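Local atomic coordinates of lysyl oxidase (Pichia pastoris, PDB entry 1W7C), a protein that probably oxidises primary amines, lysine side chains among them, to aldehydes, using a copper ion and a topaquinone cofactor. Residues 337-342 with 593-598; 409-414 with 684-689; 614-619 with 626-631; 692-697 with 707-712. All blocks are in the same frame, centred on the assembly; numbering follows the deposited sequence.

Overall arrangement
The four contacts fall into two groups. Contacts 1 and 3 lie in the catalytic core, their centres about 8 Å apart, and share polar links: Glu339 bonds to Ser615, and Asn596 to Asn629. Contact 1 is the nearer to the active site, with the side chain of Ile341 about 11 Å from the copper ion; contact 3 has the side chain of Phe630 about 9 Å from a calcium ion. Contacts 2 and 4 sit together at the subunit interface, centres about 13 Å apart and joined by Arg687 O and Gln692 NE2. Between the groups, the centres of contacts 1 and 2 are about 39 Å apart and those of contacts 3 and 4 about 54 Å.

Contact 1. Residues 337-342 with 593-598; sequences LQELIA and ETQNWA
Glu339 and Gln595 meet where strand 329-344, part of the β-sandwich core of the copper amine oxidase catalytic domain, is covered by the loop between strands 569-576 and 602-606. The polar part is a chain of directed hydrogen bonds. Gln595 NE2 donates to Glu339 OE2 over 3.0 Å with a nearly straight N-H (163°). The two flat groups are turned 62° against each other: the bond leaves in the plane of the amide but arrives from above the carboxylate. The other end of this amide, OE1, accepts from Trp597 NE1 at 2.8 Å, which settles the amide's rotation. Glu339 OE2 is further bonded to Ser357 OG and Ser615 OG, while OE1 accepts from the backbone N of Leu340 and Ile359, so both oxygens are well satisfied in this buried place. The Glu339 side chain lies about 5 Å from that of Asp358, the predicted proton acceptor, consistent with a second-shell position. A leucine in place of Gln595 would probably leave Trp597 NE1 without its acceptor and deprive Glu339 OE2 of one donor.

The apolar part gathers at the benzo end of the indole. With CG anti to the backbone N (chi1 180°) and a bend at the next bond, Glu339 lays CG 3.5 Å from Trp597 CZ2 and sends its carboxylate on to Gln595. Ile341 CG2 touches Gln595 CD at 3.5 Å and Trp597 CZ2 at 3.9 Å. At the far end, Ile341 CD1 rests 3.8 Å from Ala598 CB, a methyl that itself sits 3.4 Å above the Trp597 ring plane, toward the rim.

Contact 2. Residues 409-414 with 684-689; sequences SLLRHT and ENSRDT
Leu411 lays its CD2 methyl over one face of the Arg687 guanidinium, 3.3 Å above the plane and displaced toward the rim, the two side chains approaching from opposite directions. Bends at chi2 (-64°) and chi3 (71°) fold Arg687 back over its own turn, which brings the flat group under the leucine. Two bonds hold the guanidinium: NE makes a salt bridge with Glu684 OE1 at 2.9 Å, somewhat tilted from the guanidinium plane, and NH2 donates in plane to Ser686 OG at 2.8 Å, with a further bond to Thr422 OG1. Ser686 OG donates a hydrogen bond to the syn lone pair of Glu684 OE2 over 2.6 Å, and that oxygen also receives Ser686 N from above the carboxylate plane, closing a compact polar cluster. Leucines roof this cluster: Leu411 CD2 also comes within 3.6 Å of Glu684 OE1, and Leu410 CD2 lies 3.6 Å from Ser686 OG. Beyond the leucines, Arg412 forms salt bridges with Asp374 and Asp439 of the second subunit. A type I turn, Ser686 to Thr689, thus packs beside strand 411-415, whose hairpin with strand 418-433 is consistent with the subunit-embracing β arms of copper amine oxidase dimers.

Contact 3. Residues 614-619 with 626-631; sequences SSTALN and PPVNFN
The long loop between strands 602-606 and 642-654 doubles back on itself, and the Asn619 amide bridges its two limbs by gripping the backbone of Val628. Asn619 ND2 donates to Val628 O at 2.8 Å, lying in the carbonyl plane, and OD1 accepts a straight but weak bond from Val628 N at 3.3 Å (168°). ND2 is shared with Thr594 O. On its own limb, Thr616 OG1 donates to Asn619 OD1 over 2.8 Å and accepts from Leu618 N; set between its backbone N and carbonyl carbon (chi1 76°), this hydroxyl can serve both. A leucine at Asn619 would probably leave Val628 N and O without these mates and the Thr616 hydroxyl without its acceptor.

Van der Waals contacts fill in around the amide. Thr616 CG2 meets Val628 CG2 at 3.5 Å, Pro626 CB leans on Asn619 CG at 3.7 Å, and Leu618 CB and Pro627 CG form an apolar pair at 3.9 Å. At the other end Ser614 CB abuts Phe630 CD1 at 3.7 Å; the Phe630 ring also meets Phe633, a residue of a calcium site. The geometry at Thr616 is that of an ST turn within a type I β turn, its last residue, Asn619, bridging to the facing limb.

Contact 4. Residues 692-697 with 707-712; sequences QVFYTY and EFYGND
Gln692, at the start of strand 692-697, brings CG alongside the Tyr709 ring, 3.8 Å from CD1, while Gln692 O meets the same CD1 at the ring edge. NE2 bonds to Thr689 O and Arg687 O, and OE1 takes a weak bond from Arg268 N of the second subunit. A water links Gln692 O with Phe708 O, although other acceptors compete for its protons. Next, Val693 holds CG2 anti to its backbone N, beside the Phe708 ring, whose CE2 is 3.8 Å away; the side chains run side by side, and both touch Tyr373 of the second subunit. Val693 CA also makes a CA-H...O contact with Glu707 O. Phe694 and Glu707 form an antiparallel hydrogen-bonded pair: Phe694 N gives to Glu707 O at 3.0 Å (163°) and Glu707 N to Phe694 O at 2.9 Å (157°). Phe694 CB lies 3.6 Å from Tyr709 OH, and Glu707 CG sits 3.5 Å above the centre of the Tyr709 ring. Tyr709 N donates to the anti lone pair of Glu707 OE2. Asn711 closes this bend with both N and ND2 on Phe708 O. The whole is an antiparallel β bridge running straight into a type I' turn, Phe708 to Asn711, at the dimer interface.

Contact 1. Residues 337-342 with 593-598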
loop_
_atom_site.group_PDB
_atom_site.type_symbol
_atom_site.label_atom_id
_atom_site.label_comp_id
_atom_site.label_asym_id
_atom_site.label_seq_id
_atom_site.Cartn_x
_atom_site.Cartn_y
_atom_site.Cartn_z
ATOM N N LEU A 337 -9.666 7.748 15.354
ATOM C CA LEU A 337 -9.985 8.703 14.290
ATOM C C LEU A 337 -10.597 9.947 14.915
ATOM O O LEU A 337 -11.493 9.848 15.769
ATOM C CB LEU A 337 -10.982 8.059 13.335
ATOM C CG LEU A 337 -11.483 8.968 12.207
ATOM C CD1 LEU A 337 -10.397 9.272 11.194
ATOM C CD2 LEU A 337 -12.701 8.355 11.565
ATOM N N GLN A 338 -10.167 11.106 14.435
ATOM C CA GLN A 338 -10.573 12.382 14.992
ATOM C C GLN A 338 -11.481 13.210 14.104
ATOM O O GLN A 338 -12.350 13.915 14.595
ATOM C CB GLN A 338 -9.320 13.228 15.273
ATOM C CG GLN A 338 -8.519 12.646 16.387
ATOM C CD GLN A 338 -9.188 12.783 17.710
ATOM O OE1 GLN A 338 -9.640 13.868 18.073
ATOM N NE2 GLN A 338 -9.278 11.675 18.433
ATOM N N GLU A 339 -11.240 13.160 12.805
ATOM C CA GLU A 339 -11.905 14.073 11.851
ATOM C C GLU A 339 -11.632 13.593 10.460
ATOM O O GLU A 339 -10.609 12.960 10.192
ATOM C CB GLU A 339 -11.438 15.508 12.023
ATOM C CG GLU A 339 -12.021 16.586 11.111
ATOM C CD GLU A 339 -13.539 16.769 11.224
ATOM O OE1 GLU A 339 -14.309 15.850 10.843
ATOM O OE2 GLU A 339 -13.966 17.891 11.640
ATOM N N LEU A 340 -12.572 13.885 9.585
ATOM C CA LEU A 340 -12.429 13.663 8.155
ATOM C C LEU A 340 -12.992 14.881 7.461
ATOM O O LEU A 340 -14.135 15.283 7.730
ATOM C CB LEU A 340 -13.164 12.421 7.627
ATOM C CG LEU A 340 -13.173 11.115 8.299
ATOM C CD1 LEU A 340 -14.167 11.166 9.423
ATOM C CD2 LEU A 340 -13.578 10.025 7.252
ATOM N N ILE A 341 -12.217 15.461 6.563
ATOM C CA ILE A 341 -12.618 16.647 5.798
ATOM C C ILE A 341 -12.686 16.308 4.317
ATOM O O ILE A 341 -11.978 15.417 3.816
ATOM C CB ILE A 341 -11.705 17.883 6.030
ATOM C CG1 ILE A 341 -10.269 17.566 5.617
ATOM C CG2 ILE A 341 -11.850 18.317 7.487
ATOM C CD1 ILE A 341 -9.359 18.824 5.562
ATOM N N ALA A 342 -13.547 17.033 3.627
ATOM C CA ALA A 342 -13.615 16.966 2.185
ATOM C C ALA A 342 -13.703 18.386 1.680
ATOM O O ALA A 342 -14.727 19.064 1.899
ATOM C CB ALA A 342 -14.808 16.150 1.720
ATOM N N GLU A 593 -9.639 28.485 10.577
ATOM C CA GLU A 593 -9.027 27.985 11.802
ATOM C C GLU A 593 -9.617 26.664 12.279
ATOM O O GLU A 593 -9.233 26.180 13.333
ATOM C CB GLU A 593 -9.152 29.013 12.931
ATOM C CG GLU A 593 -8.559 30.372 12.639
ATOM C CD GLU A 593 -7.041 30.423 12.489
ATOM O OE1 GLU A 593 -6.545 31.450 11.957
ATOM O OE2 GLU A 593 -6.356 29.443 12.863
ATOM N N THR A 594 -10.546 26.089 11.510
ATOM C CA THR A 594 -11.339 24.975 11.975
ATOM C C THR A 594 -10.714 23.602 11.804
ATOM O O THR A 594 -11.219 22.632 12.388
ATOM C CB THR A 594 -12.667 24.953 11.257
ATOM O OG1 THR A 594 -12.428 24.970 9.847
ATOM C CG2 THR A 594 -13.533 26.189 11.584
ATOM N N GLN A 595 -9.665 23.481 11.006
ATOM C CA GLN A 595 -9.092 22.196 10.589
ATOM C C GLN A 595 -7.577 22.319 10.440
ATOM O O GLN A 595 -6.991 21.808 9.478
ATOM C CB GLN A 595 -9.717 21.714 9.290
ATOM C CG GLN A 595 -11.224 21.628 9.302
ATOM C CD GLN A 595 -11.774 20.579 10.219
ATOM O OE1 GLN A 595 -11.028 19.825 10.862
ATOM N NE2 GLN A 595 -13.116 20.444 10.220
ATOM N N ASN A 596 -6.920 22.958 11.409
ATOM C CA ASN A 596 -5.510 23.317 11.269
ATOM C C ASN A 596 -4.500 22.165 11.374
ATOM O O ASN A 596 -3.339 22.336 11.128
ATOM C CB ASN A 596 -5.162 24.413 12.260
ATOM C CG ASN A 596 -5.744 25.759 11.901
ATOM O OD1 ASN A 596 -5.944 26.062 10.712
ATOM N ND2 ASN A 596 -5.910 26.618 12.917
ATOM N N TRP A 597 -4.979 20.973 11.728
ATOM C CA TRP A 597 -4.202 19.744 11.732
ATOM C C TRP A 597 -3.932 19.188 10.338
ATOM O O TRP A 597 -3.075 18.326 10.201
ATOM C CB TRP A 597 -4.977 18.656 12.533
ATOM C CG TRP A 597 -6.362 18.427 12.032
ATOM C CD1 TRP A 597 -7.470 19.094 12.447
ATOM C CD2 TRP A 597 -6.743 17.669 10.909
ATOM N NE1 TRP A 597 -8.539 18.749 11.673
ATOM C CE2 TRP A 597 -8.113 17.864 10.717
ATOM C CE3 TRP A 597 -6.075 16.763 10.067
ATOM C CZ2 TRP A 597 -8.826 17.216 9.713
ATOM C CZ3 TRP A 597 -6.808 16.097 9.087
ATOM C CH2 TRP A 597 -8.159 16.331 8.927
ATOM N N ALA A 598 -4.644 19.680 9.315
ATOM C CA ALA A 598 -4.679 19.001 8.008
ATOM C C ALA A 598 -3.620 19.487 7.011
ATOM O O ALA A 598 -3.627 19.091 5.871
ATOM C CB ALA A 598 -6.061 19.091 7.418
#

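Contact 2. Residues 409-414 with 684-689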
loop_
_atom_site.group_PDB
_atom_site.type_symbol
_atom_site.label_atom_id
_atom_site.label_comp_id
_atom_site.label_asym_id
_atom_site.label_seq_id
_atom_site.Cartn_x
_atom_site.Cartn_y
_atom_site.Cartn_z
ATOM N N SER A 409 2.704 -14.915 2.444
ATOM C CA SER A 409 3.176 -15.401 3.729
ATOM C C SER A 409 3.838 -14.284 4.551
ATOM O O SER A 409 4.244 -13.260 4.006
ATOM C CB SER A 409 4.077 -16.653 3.534
ATOM O OG SER A 409 5.413 -16.255 3.374
ATOM N N LEU A 410 3.919 -14.453 5.868
ATOM C CA LEU A 410 4.516 -13.400 6.694
ATOM C C LEU A 410 6.019 -13.330 6.468
ATOM O O LEU A 410 6.586 -12.250 6.449
ATOM C CB LEU A 410 4.165 -13.610 8.177
ATOM C CG LEU A 410 4.693 -12.521 9.132
ATOM C CD1 LEU A 410 4.195 -11.138 8.752
ATOM C CD2 LEU A 410 4.236 -12.884 10.534
ATOM N N LEU A 411 6.651 -14.492 6.333
ATOM C CA LEU A 411 8.074 -14.574 6.001
ATOM C C LEU A 411 8.370 -15.957 5.428
ATOM O O LEU A 411 7.523 -16.851 5.449
ATOM C CB LEU A 411 8.970 -14.228 7.200
ATOM C CG LEU A 411 9.029 -15.163 8.392
ATOM C CD1 LEU A 411 9.719 -16.489 8.094
ATOM C CD2 LEU A 411 9.739 -14.506 9.558
ATOM N N ARG A 412 9.558 -16.093 4.859
ATOM C CA ARG A 412 10.035 -17.399 4.453
ATOM C C ARG A 412 11.533 -17.372 4.247
ATOM O O ARG A 412 12.118 -16.299 4.046
ATOM C CB ARG A 412 9.397 -17.819 3.102
ATOM C CG ARG A 412 10.056 -17.099 1.908
ATOM C CD ARG A 412 9.457 -17.399 0.535
ATOM N NE ARG A 412 9.144 -18.817 0.327
ATOM C CZ ARG A 412 10.036 -19.780 0.187
ATOM N NH1 ARG A 412 11.323 -19.491 0.236
ATOM N NH2 ARG A 412 9.620 -21.044 0.041
ATOM N N HIS A 413 12.110 -18.577 4.197
ATOM C CA HIS A 413 13.416 -18.742 3.593
ATOM C C HIS A 413 13.614 -20.167 3.101
ATOM O O HIS A 413 13.211 -21.106 3.764
ATOM C CB HIS A 413 14.575 -18.319 4.535
ATOM C CG HIS A 413 15.914 -18.356 3.878
ATOM N ND1 HIS A 413 16.218 -17.597 2.768
ATOM C CD2 HIS A 413 17.026 -19.084 4.153
ATOM C CE1 HIS A 413 17.464 -17.838 2.406
ATOM N NE2 HIS A 413 17.975 -18.746 3.222
ATOM N N THR A 414 14.307 -20.294 1.975
ATOM C CA THR A 414 14.788 -21.580 1.473
ATOM C C THR A 414 16.304 -21.534 1.450
ATOM O O THR A 414 16.898 -20.671 0.837
ATOM C CB THR A 414 14.238 -21.856 0.067
ATOM O OG1 THR A 414 12.814 -21.997 0.142
ATOM C CG2 THR A 414 14.788 -23.131 -0.528
ATOM N N GLU A 684 12.437 -10.667 16.066
ATOM C CA GLU A 684 11.126 -10.636 15.425
ATOM C C GLU A 684 10.210 -11.668 16.118
ATOM O O GLU A 684 10.552 -12.844 16.284
ATOM C CB GLU A 684 11.347 -10.918 13.950
ATOM C CG GLU A 684 10.135 -10.806 13.061
ATOM C CD GLU A 684 9.269 -12.049 13.089
ATOM O OE1 GLU A 684 9.795 -13.189 12.919
ATOM O OE2 GLU A 684 8.048 -11.883 13.253
ATOM N N ASN A 685 9.024 -11.223 16.537
ATOM C CA ASN A 685 8.223 -11.965 17.498
ATOM C C ASN A 685 7.033 -12.785 16.987
ATOM O O ASN A 685 6.251 -13.307 17.776
ATOM C CB ASN A 685 7.799 -11.050 18.663
ATOM C CG ASN A 685 8.658 -11.233 19.892
ATOM O OD1 ASN A 685 8.167 -11.629 20.923
ATOM N ND2 ASN A 685 9.958 -10.938 19.779
ATOM N N SER A 686 6.997 -13.073 15.691
ATOM C CA SER A 686 6.046 -14.052 15.184
ATOM C C SER A 686 6.497 -15.499 15.281
ATOM O O SER A 686 5.707 -16.399 14.979
ATOM C CB SER A 686 5.686 -13.751 13.728
ATOM O OG SER A 686 6.740 -14.034 12.827
ATOM N N ARG A 687 7.756 -15.730 15.672
ATOM C CA ARG A 687 8.363 -17.055 15.531
ATOM C C ARG A 687 7.691 -18.159 16.349
ATOM O O ARG A 687 7.839 -19.353 16.043
ATOM C CB ARG A 687 9.848 -17.015 15.916
ATOM C CG ARG A 687 10.769 -16.061 15.129
ATOM C CD ARG A 687 10.938 -16.359 13.624
ATOM N NE ARG A 687 9.704 -16.048 12.933
ATOM C CZ ARG A 687 8.931 -16.906 12.288
ATOM N NH1 ARG A 687 9.335 -18.150 12.051
ATOM N NH2 ARG A 687 7.787 -16.473 11.807
ATOM N N ASP A 688 6.928 -17.772 17.371
ATOM C CA ASP A 688 6.205 -18.727 18.187
ATOM C C ASP A 688 4.850 -19.219 17.635
ATOM O O ASP A 688 4.226 -20.136 18.186
ATOM C CB ASP A 688 6.016 -18.164 19.604
ATOM C CG ASP A 688 5.224 -16.898 19.639
ATOM O OD1 ASP A 688 5.491 -16.028 18.800
ATOM O OD2 ASP A 688 4.335 -16.701 20.483
ATOM N N THR A 689 4.390 -18.657 16.518
ATOM C CA THR A 689 3.149 -19.146 15.953
ATOM C C THR A 689 3.274 -20.599 15.505
ATOM O O THR A 689 4.341 -21.049 15.075
ATOM C CB THR A 689 2.629 -18.261 14.793
ATOM O OG1 THR A 689 1.334 -18.726 14.411
ATOM C CG2 THR A 689 3.483 -18.304 13.531
#

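Contact 3. Residues 614-619 with 626-631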
loop_
_atom_site.group_PDB
_atom_site.type_symbol
_atom_site.label_atom_id
_atom_site.label_comp_id
_atom_site.label_asym_id
_atom_site.label_seq_id
_atom_site.Cartn_x
_atom_site.Cartn_y
_atom_site.Cartn_z
ATOM N N SER A 614 -8.651 16.732 18.171
ATOM C CA SER A 614 -8.124 17.714 17.243
ATOM C C SER A 614 -9.200 18.521 16.503
ATOM O O SER A 614 -8.856 19.483 15.833
ATOM C CB SER A 614 -7.219 17.030 16.251
ATOM O OG SER A 614 -7.928 15.987 15.626
ATOM N N SER A 615 -10.448 18.053 16.545
ATOM C CA SER A 615 -11.607 18.754 16.022
ATOM C C SER A 615 -12.771 18.429 16.910
ATOM O O SER A 615 -12.627 17.606 17.838
ATOM C CB SER A 615 -11.898 18.319 14.580
ATOM O OG SER A 615 -12.897 19.147 13.998
ATOM N N THR A 616 -13.906 19.064 16.667
ATOM C CA THR A 616 -15.160 18.757 17.372
ATOM C C THR A 616 -16.294 18.804 16.386
ATOM O O THR A 616 -16.154 19.388 15.313
ATOM C CB THR A 616 -15.447 19.796 18.509
ATOM O OG1 THR A 616 -15.921 21.016 17.949
ATOM C CG2 THR A 616 -14.240 20.079 19.366
ATOM N N ALA A 617 -17.442 18.287 16.776
ATOM C CA ALA A 617 -18.648 18.364 15.960
ATOM C C ALA A 617 -19.156 19.810 15.843
ATOM O O ALA A 617 -20.010 20.077 15.026
ATOM C CB ALA A 617 -19.758 17.492 16.547
ATOM N N LEU A 618 -18.634 20.676 16.710
ATOM C CA LEU A 618 -19.017 22.059 16.825
ATOM C C LEU A 618 -18.042 22.997 16.116
ATOM O O LEU A 618 -18.234 24.212 16.139
ATOM C CB LEU A 618 -19.150 22.424 18.320
ATOM C CG LEU A 618 -20.195 21.599 19.085
ATOM C CD1 LEU A 618 -20.229 22.034 20.544
ATOM C CD2 LEU A 618 -21.578 21.724 18.411
ATOM N N ASN A 619 -17.026 22.444 15.442
ATOM C CA ASN A 619 -16.022 23.285 14.794
ATOM C C ASN A 619 -16.452 23.948 13.486
ATOM O O ASN A 619 -16.091 25.086 13.219
ATOM C CB ASN A 619 -14.724 22.496 14.493
ATOM C CG ASN A 619 -13.672 22.682 15.551
ATOM O OD1 ASN A 619 -14.000 22.705 16.750
ATOM N ND2 ASN A 619 -12.401 22.689 15.154
ATOM N N PRO A 626 -13.114 28.473 16.615
ATOM C CA PRO A 626 -13.672 27.148 16.885
ATOM C C PRO A 626 -13.400 26.668 18.301
ATOM O O PRO A 626 -12.408 27.083 18.907
ATOM C CB PRO A 626 -12.955 26.260 15.875
ATOM C CG PRO A 626 -11.643 26.932 15.689
ATOM C CD PRO A 626 -12.016 28.414 15.631
ATOM N N PRO A 627 -14.275 25.828 18.824
ATOM C CA PRO A 627 -14.027 25.180 20.115
ATOM C C PRO A 627 -12.623 24.626 20.244
ATOM O O PRO A 627 -11.971 24.899 21.273
ATOM C CB PRO A 627 -15.126 24.133 20.204
ATOM C CG PRO A 627 -16.258 24.752 19.459
ATOM C CD PRO A 627 -15.595 25.460 18.277
ATOM N N VAL A 628 -12.143 23.920 19.217
ATOM C CA VAL A 628 -10.762 23.469 19.164
ATOM C C VAL A 628 -10.069 24.074 17.948
ATOM O O VAL A 628 -10.478 23.843 16.786
ATOM C CB VAL A 628 -10.676 21.936 19.119
ATOM C CG1 VAL A 628 -9.230 21.499 18.808
ATOM C CG2 VAL A 628 -11.123 21.330 20.442
ATOM N N ASN A 629 -9.019 24.838 18.236
ATOM C CA ASN A 629 -8.057 25.242 17.240
ATOM C C ASN A 629 -6.823 24.389 17.481
ATOM O O ASN A 629 -6.148 24.554 18.481
ATOM C CB ASN A 629 -7.752 26.719 17.352
ATOM C CG ASN A 629 -6.797 27.195 16.260
ATOM O OD1 ASN A 629 -5.963 26.417 15.779
ATOM N ND2 ASN A 629 -6.903 28.466 15.873
ATOM N N PHE A 630 -6.573 23.448 16.573
ATOM C CA PHE A 630 -5.495 22.482 16.747
ATOM C C PHE A 630 -4.142 23.169 16.978
ATOM O O PHE A 630 -3.292 22.632 17.653
ATOM C CB PHE A 630 -5.438 21.558 15.548
ATOM C CG PHE A 630 -4.308 20.558 15.584
ATOM C CD1 PHE A 630 -4.423 19.404 16.330
ATOM C CD2 PHE A 630 -3.126 20.801 14.903
ATOM C CE1 PHE A 630 -3.410 18.459 16.365
ATOM C CE2 PHE A 630 -2.098 19.852 14.934
ATOM C CZ PHE A 630 -2.234 18.710 15.693
ATOM N N ASN A 631 -3.925 24.331 16.355
ATOM C CA ASN A 631 -2.657 24.991 16.484
ATOM C C ASN A 631 -2.348 25.407 17.922
ATOM O O ASN A 631 -1.193 25.608 18.247
ATOM C CB ASN A 631 -2.604 26.218 15.563
ATOM C CG ASN A 631 -2.395 25.855 14.112
ATOM O OD1 ASN A 631 -2.076 24.691 13.788
ATOM N ND2 ASN A 631 -2.624 26.822 13.220
#

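Contact 4. Residues 692-697 with 707-712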
loop_
_atom_site.group_PDB
_atom_site.type_symbol
_atom_site.label_atom_id
_atom_site.label_comp_id
_atom_site.label_asym_id
_atom_site.label_seq_id
_atom_site.Cartn_x
_atom_site.Cartn_y
_atom_site.Cartn_z
ATOM N N GLN A 692 2.962 -22.240 10.638
ATOM C CA GLN A 692 4.181 -22.250 9.838
ATOM C C GLN A 692 4.520 -23.683 9.458
ATOM O O GLN A 692 3.915 -24.625 10.008
ATOM C CB GLN A 692 5.324 -21.528 10.575
ATOM C CG GLN A 692 5.685 -22.043 11.932
ATOM C CD GLN A 692 6.891 -21.298 12.495
ATOM O OE1 GLN A 692 7.996 -21.456 12.000
ATOM N NE2 GLN A 692 6.686 -20.538 13.571
ATOM N N VAL A 693 5.454 -23.834 8.517
ATOM C CA VAL A 693 5.919 -25.146 8.055
ATOM C C VAL A 693 7.441 -25.113 8.065
ATOM O O VAL A 693 8.056 -24.088 7.785
ATOM C CB VAL A 693 5.365 -25.505 6.637
ATOM C CG1 VAL A 693 5.833 -24.523 5.576
ATOM C CG2 VAL A 693 5.723 -26.930 6.251
ATOM N N PHE A 694 8.016 -26.269 8.374
ATOM C CA PHE A 694 9.446 -26.491 8.279
ATOM C C PHE A 694 9.636 -27.765 7.498
ATOM O O PHE A 694 9.325 -28.839 7.969
ATOM C CB PHE A 694 10.078 -26.564 9.669
ATOM C CG PHE A 694 11.576 -26.689 9.669
ATOM C CD1 PHE A 694 12.211 -27.721 10.366
ATOM C CD2 PHE A 694 12.364 -25.759 9.021
ATOM C CE1 PHE A 694 13.590 -27.821 10.384
ATOM C CE2 PHE A 694 13.760 -25.867 9.030
ATOM C CZ PHE A 694 14.368 -26.883 9.718
ATOM N N TYR A 695 10.098 -27.600 6.276
ATOM C CA TYR A 695 10.375 -28.685 5.346
ATOM C C TYR A 695 11.874 -28.917 5.354
ATOM O O TYR A 695 12.647 -27.960 5.266
ATOM C CB TYR A 695 9.952 -28.245 3.926
ATOM C CG TYR A 695 10.511 -29.140 2.839
ATOM C CD1 TYR A 695 11.775 -28.906 2.281
ATOM C CD2 TYR A 695 9.768 -30.198 2.364
ATOM C CE1 TYR A 695 12.292 -29.735 1.322
ATOM C CE2 TYR A 695 10.264 -31.059 1.379
ATOM C CZ TYR A 695 11.528 -30.795 0.854
ATOM O OH TYR A 695 12.034 -31.622 -0.119
ATOM N N THR A 696 12.288 -30.174 5.446
ATOM C CA THR A 696 13.686 -30.518 5.296
ATOM C C THR A 696 13.872 -31.621 4.303
ATOM O O THR A 696 13.020 -32.493 4.180
ATOM C CB THR A 696 14.294 -30.946 6.631
ATOM O OG1 THR A 696 13.521 -31.999 7.208
ATOM C CG2 THR A 696 14.259 -29.790 7.648
ATOM N N TYR A 697 15.032 -31.589 3.646
ATOM C CA TYR A 697 15.407 -32.640 2.717
ATOM C C TYR A 697 16.738 -33.213 3.172
ATOM O O TYR A 697 17.655 -32.474 3.484
ATOM C CB TYR A 697 15.510 -32.092 1.296
ATOM C CG TYR A 697 15.951 -33.115 0.263
ATOM C CD1 TYR A 697 15.019 -33.886 -0.418
ATOM C CD2 TYR A 697 17.301 -33.305 -0.031
ATOM C CE1 TYR A 697 15.412 -34.820 -1.372
ATOM C CE2 TYR A 697 17.707 -34.236 -0.981
ATOM C CZ TYR A 697 16.756 -34.987 -1.649
ATOM O OH TYR A 697 17.150 -35.911 -2.585
ATOM N N GLU A 707 7.160 -30.653 8.811
ATOM C CA GLU A 707 6.719 -30.311 10.158
ATOM C C GLU A 707 5.673 -29.194 10.054
ATOM O O GLU A 707 5.983 -28.100 9.579
ATOM C CB GLU A 707 7.897 -29.824 11.023
ATOM C CG GLU A 707 7.481 -29.327 12.397
ATOM C CD GLU A 707 6.827 -30.420 13.229
ATOM O OE1 GLU A 707 7.504 -31.425 13.510
ATOM O OE2 GLU A 707 5.643 -30.284 13.589
ATOM N N PHE A 708 4.453 -29.522 10.485
ATOM C CA PHE A 708 3.310 -28.604 10.421
ATOM C C PHE A 708 2.839 -28.088 11.791
ATOM O O PHE A 708 1.840 -27.374 11.869
ATOM C CB PHE A 708 2.124 -29.299 9.743
ATOM C CG PHE A 708 2.355 -29.649 8.302
ATOM C CD1 PHE A 708 2.523 -30.958 7.900
ATOM C CD2 PHE A 708 2.359 -28.659 7.342
ATOM C CE1 PHE A 708 2.707 -31.274 6.545
ATOM C CE2 PHE A 708 2.535 -28.956 5.997
ATOM C CZ PHE A 708 2.715 -30.259 5.594
ATOM N N TYR A 709 3.540 -28.454 12.855
ATOM C CA TYR A 709 3.317 -27.865 14.193
ATOM C C TYR A 709 1.874 -28.026 14.677
ATOM O O TYR A 709 1.277 -27.128 15.284
ATOM C CB TYR A 709 3.768 -26.405 14.202
ATOM C CG TYR A 709 5.241 -26.252 13.932
ATOM C CD1 TYR A 709 5.693 -25.783 12.704
ATOM C CD2 TYR A 709 6.185 -26.613 14.881
ATOM C CE1 TYR A 709 7.053 -25.616 12.448
ATOM C CE2 TYR A 709 7.547 -26.453 14.640
ATOM C CZ TYR A 709 7.971 -25.933 13.417
ATOM O OH TYR A 709 9.310 -25.800 13.141
ATOM N N GLY A 710 1.339 -29.209 14.403
ATOM C CA GLY A 710 0.030 -29.608 14.888
ATOM C C GLY A 710 -1.150 -29.279 13.997
ATOM O O GLY A 710 -2.301 -29.570 14.326
ATOM N N ASN A 711 -0.860 -28.644 12.874
ATOM C CA ASN A 711 -1.863 -28.343 11.880
ATOM C C ASN A 711 -1.989 -29.471 10.860
ATOM O O ASN A 711 -1.060 -29.734 10.102
ATOM C CB ASN A 711 -1.522 -27.048 11.183
ATOM C CG ASN A 711 -1.531 -25.864 12.137
ATOM O OD1 ASN A 711 -2.586 -25.317 12.441
ATOM N ND2 ASN A 711 -0.347 -25.428 12.572
ATOM N N ASP A 712 -3.146 -30.105 10.834
ATOM C CA ASP A 712 -3.395 -31.240 9.959
ATOM C C ASP A 712 -4.011 -30.752 8.655
ATOM O O ASP A 712 -5.177 -30.374 8.626
ATOM C CB ASP A 712 -4.350 -32.219 10.664
ATOM C CG ASP A 712 -4.531 -33.506 9.900
ATOM O OD1 ASP A 712 -4.019 -33.618 8.771
ATOM O OD2 ASP A 712 -5.154 -34.478 10.365
HETATM O O HOH W 1 1.238 -25.493 9.462
#